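Long-range contacts in Nup188 (Myceliophthora thermophila, PDB 4KF8), which is a scaffold nucleoporin of the nuclear pore complex, with structural and functional features in common with nuclear transport receptors: residues L40-R45 with A106-C111; I30-R34 with A95-D100. One frame throughout, in Å; residues are numbered along the deposited sequence.

How the interactions relate
Interactions 1 and 2 join the same two helices, 30-46 and 98-113, by different chemistry at two points along their length. Interaction 1 joins them toward their C-terminal ends through apolar side chains, with an arginine laid along one margin; interaction 2 joins their N-terminal ends through a salt bridge and an isoleucine. The two centres lie 16 Å apart and the nearest atoms about 7 Å apart, so the contacts do not touch. Along the chain the segments alternate, as expected of two helices pointing the same way. Interaction 2 is the more peripheral, about 22 Å from the chain centre against 16 Å for interaction 1.

Interaction 1: residues L40-R45 with A106-C111; sequences LFVVLR and AILQAC
Leu44 and Ala110 meet where helices 30-46 and 98-113 run side by side, a roughly parallel pairing consistent with an alpha-solenoid, with helix 67-84 lying between them in sequence. The axes of the two short segments approach to 8.9 Å, and their directions differ by only 21°. Much of the contact is apolar. Ala110 is small enough for its CB to reach CB of Leu44 at 3.5 Å, while CD1 of Leu44 extends further, to CG2 of Ile107 and SG of Cys111. Leu40 brings CD2 against the same CG2 of Ile107 at 3.8 Å, and both leucines cross the isoleucine at about a right angle. Leu40 and Cys111 also touch helix 67-84, which extends this packing to a third helix.

Aromatic contacts follow beside it. With CG anti to the backbone N (chi1 -180°), the Phe41 ring reaches across to the partner helix; its CE1 lies 3.7 Å from CB of Ala106, and the Ala106 carbonyl oxygen sits at the ring edge, in its plane. Replacing this residue with an alanine would probably open a gap beside Ala106 and leave the Arg45 chain without the ring it rests on.

The polar margin belongs to Arg45. Its CG lies over one Phe41 face, offset toward the rim, and the chain then bends at chi2 to carry the guanidinium over the other helix. NH1 makes a weak hydrogen bond to OG of Ser113, whereas the flat group itself covers backbone: CA of Ala110 stands 3.8 Å above the guanidinium plane of Arg45, over its centre.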
loop_
_atom_site.group_PDB
_atom_site.type_symbol
_atom_site.label_atom_id
_atom_site.label_comp_id
_atom_site.label_asym_id
_atom_site.label_seq_id
_atom_site.Cartn_x
_atom_site.Cartn_y
_atom_site.Cartn_z
ATOM N N LEU A 40 -9.457 8.264 17.911
ATOM C CA LEU A 40 -10.294 8.236 16.715
ATOM C C LEU A 40 -10.101 6.930 15.947
ATOM O O LEU A 40 -11.068 6.281 15.561
ATOM C CB LEU A 40 -9.974 9.434 15.820
ATOM C CG LEU A 40 -10.727 9.587 14.498
ATOM C CD1 LEU A 40 -12.225 9.720 14.716
ATOM C CD2 LEU A 40 -10.188 10.777 13.737
ATOM N N PHE A 41 -8.845 6.546 15.748
ATOM C CA PHE A 41 -8.515 5.307 15.051
ATOM C C PHE A 41 -9.102 4.066 15.721
ATOM O O PHE A 41 -9.572 3.153 15.044
ATOM C CB PHE A 41 -7.000 5.151 14.910
ATOM C CG PHE A 41 -6.586 3.893 14.197
ATOM C CD1 PHE A 41 -6.497 3.861 12.822
ATOM C CD2 PHE A 41 -6.291 2.736 14.905
ATOM C CE1 PHE A 41 -6.120 2.703 12.164
ATOM C CE2 PHE A 41 -5.916 1.577 14.250
ATOM C CZ PHE A 41 -5.830 1.561 12.884
ATOM N N VAL A 42 -9.058 4.026 17.048
ATOM C CA VAL A 42 -9.623 2.909 17.794
ATOM C C VAL A 42 -11.136 2.828 17.605
ATOM O O VAL A 42 -11.672 1.764 17.297
ATOM C CB VAL A 42 -9.267 2.987 19.298
ATOM C CG1 VAL A 42 -10.131 2.040 20.106
ATOM C CG2 VAL A 42 -7.792 2.684 19.510
ATOM N N VAL A 43 -11.814 3.959 17.777
ATOM C CA VAL A 43 -13.260 4.041 17.586
ATOM C C VAL A 43 -13.669 3.630 16.174
ATOM O O VAL A 43 -14.598 2.846 15.995
ATOM C CB VAL A 43 -13.789 5.465 17.857
ATOM C CG1 VAL A 43 -15.286 5.534 17.598
ATOM C CG2 VAL A 43 -13.473 5.892 19.281
ATOM N N LEU A 44 -12.966 4.164 15.178
ATOM C CA LEU A 44 -13.242 3.859 13.776
ATOM C C LEU A 44 -13.098 2.375 13.458
ATOM O O LEU A 44 -13.927 1.802 12.752
ATOM C CB LEU A 44 -12.336 4.684 12.863
ATOM C CG LEU A 44 -12.723 6.146 12.650
ATOM C CD1 LEU A 44 -11.581 6.915 12.021
ATOM C CD2 LEU A 44 -13.969 6.236 11.792
ATOM N N ARG A 45 -12.041 1.755 13.972
ATOM C CA ARG A 45 -11.874 0.316 13.841
ATOM C C ARG A 45 -12.963 -0.393 14.631
ATOM O O ARG A 45 -13.381 -1.493 14.280
ATOM C CB ARG A 45 -10.495 -0.115 14.336
ATOM C CG ARG A 45 -9.356 0.242 13.405
ATOM C CD ARG A 45 -9.475 -0.522 12.098
ATOM N NE ARG A 45 -8.457 -0.135 11.126
ATOM C CZ ARG A 45 -8.546 -0.377 9.823
ATOM N NH1 ARG A 45 -9.610 -1.001 9.339
ATOM N NH2 ARG A 45 -7.577 0.008 9.003
ATOM N N ALA A 106 -3.493 5.907 8.360
ATOM C CA ALA A 106 -4.174 4.840 9.089
ATOM C C ALA A 106 -5.638 5.167 9.361
ATOM O O ALA A 106 -6.507 4.303 9.233
ATOM C CB ALA A 106 -3.451 4.550 10.385
ATOM N N ILE A 107 -5.906 6.415 9.737
ATOM C CA ILE A 107 -7.265 6.844 10.040
ATOM C C ILE A 107 -8.126 6.797 8.780
ATOM O O ILE A 107 -9.315 6.483 8.842
ATOM C CB ILE A 107 -7.284 8.254 10.676
ATOM C CG1 ILE A 107 -6.522 8.258 12.001
ATOM C CG2 ILE A 107 -8.706 8.722 10.930
ATOM C CD1 ILE A 107 -6.530 9.595 12.698
ATOM N N LEU A 108 -7.506 7.090 7.640
ATOM C CA LEU A 108 -8.152 6.977 6.333
ATOM C C LEU A 108 -8.615 5.548 6.052
ATOM O O LEU A 108 -9.737 5.332 5.595
ATOM C CB LEU A 108 -7.203 7.446 5.228
ATOM C CG LEU A 108 -7.659 7.297 3.771
ATOM C CD1 LEU A 108 -8.915 8.110 3.487
ATOM C CD2 LEU A 108 -6.544 7.695 2.819
ATOM N N GLN A 109 -7.747 4.579 6.335
ATOM C CA GLN A 109 -8.067 3.168 6.140
ATOM C C GLN A 109 -9.256 2.745 6.989
ATOM O O GLN A 109 -10.114 1.983 6.544
ATOM C CB GLN A 109 -6.875 2.282 6.492
ATOM C CG GLN A 109 -5.551 2.728 5.916
ATOM C CD GLN A 109 -4.443 1.718 6.161
ATOM O OE1 GLN A 109 -4.669 0.506 6.119
ATOM N NE2 GLN A 109 -3.239 2.216 6.424
ATOM N N ALA A 110 -9.292 3.232 8.222
ATOM C CA ALA A 110 -10.367 2.897 9.141
ATOM C C ALA A 110 -11.685 3.481 8.652
ATOM O O ALA A 110 -12.731 2.847 8.771
ATOM C CB ALA A 110 -10.040 3.401 10.525
ATOM N N CYS A 111 -11.620 4.689 8.098
ATOM C CA CYS A 111 -12.790 5.358 7.528
ATOM C C CYS A 111 -13.370 4.586 6.357
ATOM O O CYS A 111 -14.578 4.368 6.281
ATOM C CB CYS A 111 -12.437 6.778 7.071
ATOM S SG CYS A 111 -12.049 7.940 8.406
#

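Interaction 2: residues I30-R34 with A95-D100; sequences ISYFR and ATTPED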
loop_
_atom_site.group_PDB
_atom_site.type_symbol
_atom_site.label_atom_id
_atom_site.label_comp_id
_atom_site.label_asym_id
_atom_site.label_seq_id
_atom_site.Cartn_x
_atom_site.Cartn_y
_atom_site.Cartn_z
ATOM N N ILE A 30 0.695 19.367 20.419
ATOM C CA ILE A 30 0.781 18.422 19.309
ATOM C C ILE A 30 0.665 16.982 19.812
ATOM O O ILE A 30 0.130 16.115 19.125
ATOM C CB ILE A 30 2.086 18.589 18.494
ATOM C CG1 ILE A 30 2.094 17.646 17.288
ATOM C CG2 ILE A 30 3.309 18.353 19.364
ATOM C CD1 ILE A 30 3.373 17.670 16.501
ATOM N N SER A 31 1.149 16.742 21.027
ATOM C CA SER A 31 1.142 15.408 21.615
ATOM C C SER A 31 -0.255 14.999 22.065
ATOM O O SER A 31 -0.611 13.824 22.005
ATOM C CB SER A 31 2.117 15.347 22.787
ATOM O OG SER A 31 1.897 16.431 23.670
ATOM N N TYR A 32 -1.047 15.966 22.518
ATOM C CA TYR A 32 -2.431 15.696 22.891
ATOM C C TYR A 32 -3.271 15.415 21.645
ATOM O O TYR A 32 -4.152 14.550 21.656
ATOM C CB TYR A 32 -3.023 16.859 23.692
ATOM C CG TYR A 32 -4.492 16.692 24.012
ATOM C CD1 TYR A 32 -4.952 15.569 24.687
ATOM C CD2 TYR A 32 -5.416 17.657 23.645
ATOM C CE1 TYR A 32 -6.293 15.412 24.978
ATOM C CE2 TYR A 32 -6.756 17.510 23.931
ATOM C CZ TYR A 32 -7.190 16.387 24.597
ATOM O OH TYR A 32 -8.527 16.244 24.881
ATOM N N PHE A 33 -2.989 16.147 20.570
ATOM C CA PHE A 33 -3.658 15.909 19.297
ATOM C C PHE A 33 -3.315 14.511 18.787
ATOM O O PHE A 33 -4.179 13.805 18.279
ATOM C CB PHE A 33 -3.269 16.978 18.269
ATOM C CG PHE A 33 -4.253 17.127 17.140
ATOM C CD1 PHE A 33 -5.488 17.713 17.355
ATOM C CD2 PHE A 33 -3.937 16.698 15.858
ATOM C CE1 PHE A 33 -6.396 17.857 16.317
ATOM C CE2 PHE A 33 -4.842 16.841 14.818
ATOM C CZ PHE A 33 -6.071 17.419 15.049
ATOM N N ARG A 34 -2.054 14.116 18.959
ATOM C CA ARG A 34 -1.572 12.796 18.544
ATOM C C ARG A 34 -2.338 11.622 19.152
ATOM O O ARG A 34 -2.500 10.591 18.508
ATOM C CB ARG A 34 -0.084 12.638 18.867
ATOM C CG ARG A 34 0.859 13.348 17.915
ATOM C CD ARG A 34 2.294 13.240 18.400
ATOM N NE ARG A 34 3.223 13.937 17.517
ATOM C CZ ARG A 34 4.480 14.230 17.835
ATOM N NH1 ARG A 34 4.963 13.893 19.023
ATOM N NH2 ARG A 34 5.253 14.867 16.969
ATOM N N ALA A 95 8.032 20.090 14.999
ATOM C CA ALA A 95 7.620 19.038 15.935
ATOM C C ALA A 95 6.828 17.901 15.303
ATOM O O ALA A 95 6.449 16.954 15.991
ATOM C CB ALA A 95 6.847 19.627 17.098
ATOM N N THR A 96 6.570 17.993 14.002
ATOM C CA THR A 96 5.833 16.953 13.304
ATOM C C THR A 96 6.792 15.896 12.795
ATOM O O THR A 96 7.947 16.184 12.479
ATOM C CB THR A 96 5.032 17.516 12.126
ATOM O OG1 THR A 96 5.930 18.102 11.175
ATOM C CG2 THR A 96 4.050 18.569 12.612
ATOM N N THR A 97 6.305 14.666 12.724
ATOM C CA THR A 97 7.129 13.542 12.316
ATOM C C THR A 97 6.433 12.760 11.205
ATOM O O THR A 97 5.233 12.931 10.986
ATOM C CB THR A 97 7.428 12.614 13.519
ATOM O OG1 THR A 97 6.199 12.160 14.102
ATOM C CG2 THR A 97 8.244 13.350 14.570
ATOM N N PRO A 98 7.192 11.926 10.474
ATOM C CA PRO A 98 6.613 10.997 9.501
ATOM C C PRO A 98 5.467 10.166 10.075
ATOM O O PRO A 98 4.479 9.924 9.383
ATOM C CB PRO A 98 7.795 10.077 9.148
ATOM C CG PRO A 98 9.003 10.625 9.895
ATOM C CD PRO A 98 8.653 12.006 10.328
ATOM N N GLU A 99 5.601 9.748 11.330
ATOM C CA GLU A 99 4.617 8.877 11.967
ATOM C C GLU A 99 3.276 9.569 12.173
ATOM O O GLU A 99 2.259 8.914 12.390
ATOM C CB GLU A 99 5.141 8.343 13.304
ATOM C CG GLU A 99 6.376 7.460 13.196
ATOM C CD GLU A 99 7.647 8.247 12.950
ATOM O OE1 GLU A 99 7.588 9.493 12.959
ATOM O OE2 GLU A 99 8.708 7.621 12.747
ATOM N N ASP A 100 3.280 10.895 12.112
ATOM C CA ASP A 100 2.043 11.654 12.165
ATOM C C ASP A 100 1.272 11.440 10.871
ATOM O O ASP A 100 0.053 11.291 10.887
ATOM C CB ASP A 100 2.326 13.142 12.384
ATOM C CG ASP A 100 2.835 13.440 13.785
ATOM O OD1 ASP A 100 2.294 12.870 14.755
ATOM O OD2 ASP A 100 3.782 14.242 13.923
#
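Arg34 and Asp100 form a salt bridge near the N-terminal ends of helices 30-46 and 98-113, the arginine one turn in and the aspartate in the opening turn. The arginine offers two nitrogens to the two carboxylate oxygens: NE of Arg34 stands 3.1 Å from OD1 of Asp100, and NH2 of Arg34 is 3.4 Å from OD2 of Asp100. Both hydrogen bonds are weak, and the guanidinium and carboxylate planes are turned 27° from each other. An extended chain from CG to NE carries the guanidinium across from a CB that does not itself point at the partner.

Beside the charges, CD1 of Ile30 lies 4.0 Å from CB of Ala95 and equally far from CG2 of Thr96, giving the loop that precedes helix 98-113 an apolar neighbour. At chi1 -176° the CG1 branch of Ile30 lies opposite the backbone N, which sends it toward that loop.

One shell out, the carboxylate is positioned by its own segment. The backbone N of Thr97 donates to OD2 of Asp100 over 2.8 Å, meeting that oxygen on its anti side, 30° out of the carboxylate plane. Asp100 N in turn bonds to the Thr97 carbonyl oxygen, tying the residues in both directions.

Ile30 also touches Trp25, whose ring meets Phe33 edge-to-face, while Pro98 packs on Ile154, Tyr155 and Leu158 of helix 154-167 in this all-helical fold.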